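Local coordinates for magnesium and cobalt efflux protein CorC (PDB 3LLB), which probably takes part in magnesium and cobalt ion transport, the fragment here being its transporter-associated domain, at residues 44-49 with 54-59. Residues are numbered along the deposited sequence; the frame is centred on the assembly and turned at random.
Sequences SAFGHL and EVVELG
Phe-46 reaches Val-56 because its CG stands anti to its own carbonyl carbon (chi1 -73°), which sends the ring from the last turn of helix 38-46 toward strand 55-58. Val-56 meets it with CB and CG1, the latter set between the backbone N and the carbonyl carbon, while CG2 is left for Ala-45. This is a helix packed on a strand that is outermost within this chain's antiparallel sheet, in the transporter-associated domain. Val-56 CB lies over one face of the Phe-46 ring, 4.3 Å from its centroid and 25° off the normal, a CH-pi contact. The ring also approaches the strand backbone obliquely, with Phe-46 CE1 3.5 Å from Val-55 O, and the Phe-46 side chain touches Val-65 on the adjoining strand 61-68. A branched valine suits this strand position, since its two methyls serve two helix residues at once. Ala-45, small enough to let the helix come close, sets CB 3.8 Å from Val-56 CG2 and equally near Leu-58 CD2. Just past the helix, Gly-47 leaves helical geometry with a positive phi, which glycine adopts without strain; His-48 follows, its ND1 giving a weak hydrogen bond to Leu-49 O. The Glu-54 carboxylate is turned 75° from the Phe-46 plane, and its OE2 accepts a hydrogen bond from the backbone N of Lys-51; the aliphatic part of Glu-54 sets CB 3.8 Å from Phe-46 CZ.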
loop_
_atom_site.group_PDB
_atom_site.type_symbol
_atom_site.label_atom_id
_atom_site.label_comp_id
_atom_site.label_asym_id
_atom_site.label_seq_id
_atom_site.Cartn_x
_atom_site.Cartn_y
_atom_site.Cartn_z
ATOM N N SER A 44 -2.615 -3.523 9.054
ATOM C CA SER A 44 -3.807 -3.522 9.882
ATOM C C SER A 44 -4.964 -4.247 9.208
ATOM O O SER A 44 -5.661 -4.998 9.857
ATOM C CB SER A 44 -4.199 -2.101 10.169
ATOM O OG SER A 44 -5.010 -1.563 9.130
ATOM N N ALA A 45 -5.138 -4.031 7.910
ATOM C CA ALA A 45 -6.172 -4.686 7.115
ATOM C C ALA A 45 -6.001 -6.197 7.027
ATOM O O ALA A 45 -6.957 -6.927 7.160
ATOM C CB ALA A 45 -6.239 -4.087 5.750
ATOM N N PHE A 46 -4.779 -6.679 6.900
ATOM C CA PHE A 46 -4.465 -8.114 7.000
ATOM C C PHE A 46 -4.586 -8.621 8.452
ATOM O O PHE A 46 -5.070 -9.723 8.680
ATOM C CB PHE A 46 -3.033 -8.444 6.465
ATOM C CG PHE A 46 -2.895 -8.387 4.959
ATOM C CD1 PHE A 46 -3.625 -9.232 4.159
ATOM C CD2 PHE A 46 -2.026 -7.483 4.349
ATOM C CE1 PHE A 46 -3.510 -9.184 2.779
ATOM C CE2 PHE A 46 -1.900 -7.422 2.927
ATOM C CZ PHE A 46 -2.640 -8.283 2.150
ATOM N N GLY A 47 -4.109 -7.838 9.429
ATOM C CA GLY A 47 -4.029 -8.297 10.823
ATOM C C GLY A 47 -2.918 -9.278 11.100
ATOM O O GLY A 47 -2.885 -9.894 12.154
ATOM N N HIS A 48 -2.033 -9.483 10.121
ATOM C CA HIS A 48 -0.855 -10.360 10.217
ATOM C C HIS A 48 0.182 -9.804 9.264
ATOM O O HIS A 48 -0.162 -8.948 8.418
ATOM C CB HIS A 48 -1.150 -11.863 9.912
ATOM C CG HIS A 48 -1.779 -12.100 8.571
ATOM N ND1 HIS A 48 -1.052 -12.337 7.425
ATOM C CD2 HIS A 48 -3.076 -12.121 8.195
ATOM C CE1 HIS A 48 -1.870 -12.492 6.403
ATOM N NE2 HIS A 48 -3.100 -12.360 6.840
ATOM N N LEU A 49 1.427 -10.295 9.356
ATOM C CA LEU A 49 2.470 -10.013 8.363
ATOM C C LEU A 49 2.212 -10.842 7.100
ATOM O O LEU A 49 2.294 -12.092 7.126
ATOM C CB LEU A 49 3.842 -10.349 8.954
ATOM C CG LEU A 49 5.104 -10.136 8.066
ATOM C CD1 LEU A 49 5.314 -8.660 7.786
ATOM C CD2 LEU A 49 6.308 -10.775 8.732
ATOM N N GLU A 54 -0.283 -11.929 -1.285
ATOM C CA GLU A 54 -1.484 -11.620 -0.518
ATOM C C GLU A 54 -2.051 -10.279 -1.025
ATOM O O GLU A 54 -1.321 -9.380 -1.411
ATOM C CB GLU A 54 -1.181 -11.564 0.979
ATOM C CG GLU A 54 -0.774 -12.929 1.535
ATOM C CD GLU A 54 -0.843 -13.054 3.048
ATOM O OE1 GLU A 54 -1.864 -12.652 3.652
ATOM O OE2 GLU A 54 0.103 -13.641 3.624
ATOM N N VAL A 55 -3.373 -10.190 -1.075
ATOM C CA VAL A 55 -4.065 -9.027 -1.586
ATOM C C VAL A 55 -5.123 -8.527 -0.589
ATOM O O VAL A 55 -5.805 -9.329 0.076
ATOM C CB VAL A 55 -4.787 -9.393 -2.916
ATOM C CG1 VAL A 55 -5.677 -8.272 -3.374
ATOM C CG2 VAL A 55 -3.784 -9.757 -3.989
ATOM N N VAL A 56 -5.250 -7.204 -0.438
ATOM C CA VAL A 56 -6.374 -6.605 0.284
ATOM C C VAL A 56 -6.930 -5.447 -0.551
ATOM O O VAL A 56 -6.186 -4.730 -1.222
ATOM C CB VAL A 56 -5.951 -6.198 1.702
ATOM C CG1 VAL A 56 -4.902 -5.077 1.738
ATOM C CG2 VAL A 56 -7.200 -5.895 2.539
ATOM N N GLU A 57 -8.243 -5.293 -0.528
ATOM C CA GLU A 57 -8.917 -4.140 -1.096
ATOM C C GLU A 57 -9.340 -3.186 0.002
ATOM O O GLU A 57 -9.946 -3.575 1.027
ATOM C CB GLU A 57 -10.087 -4.582 -1.945
ATOM C CG GLU A 57 -9.662 -5.521 -3.084
ATOM C CD GLU A 57 -10.802 -5.870 -4.042
ATOM O OE1 GLU A 57 -11.998 -5.485 -3.793
ATOM O OE2 GLU A 57 -10.476 -6.530 -5.065
ATOM N N LEU A 58 -8.933 -1.949 -0.203
ATOM C CA LEU A 58 -9.204 -0.862 0.689
ATOM C C LEU A 58 -9.529 0.396 -0.131
ATOM O O LEU A 58 -8.776 0.790 -1.040
ATOM C CB LEU A 58 -8.018 -0.566 1.559
ATOM C CG LEU A 58 -7.479 -1.624 2.508
ATOM C CD1 LEU A 58 -6.025 -1.268 2.819
ATOM C CD2 LEU A 58 -8.371 -1.697 3.753
ATOM N N GLY A 59 -10.665 1.012 0.177
ATOM C CA GLY A 59 -11.075 2.211 -0.524
ATOM C C GLY A 59 -11.346 1.754 -1.911
ATOM O O GLY A 59 -11.994 0.700 -2.088
#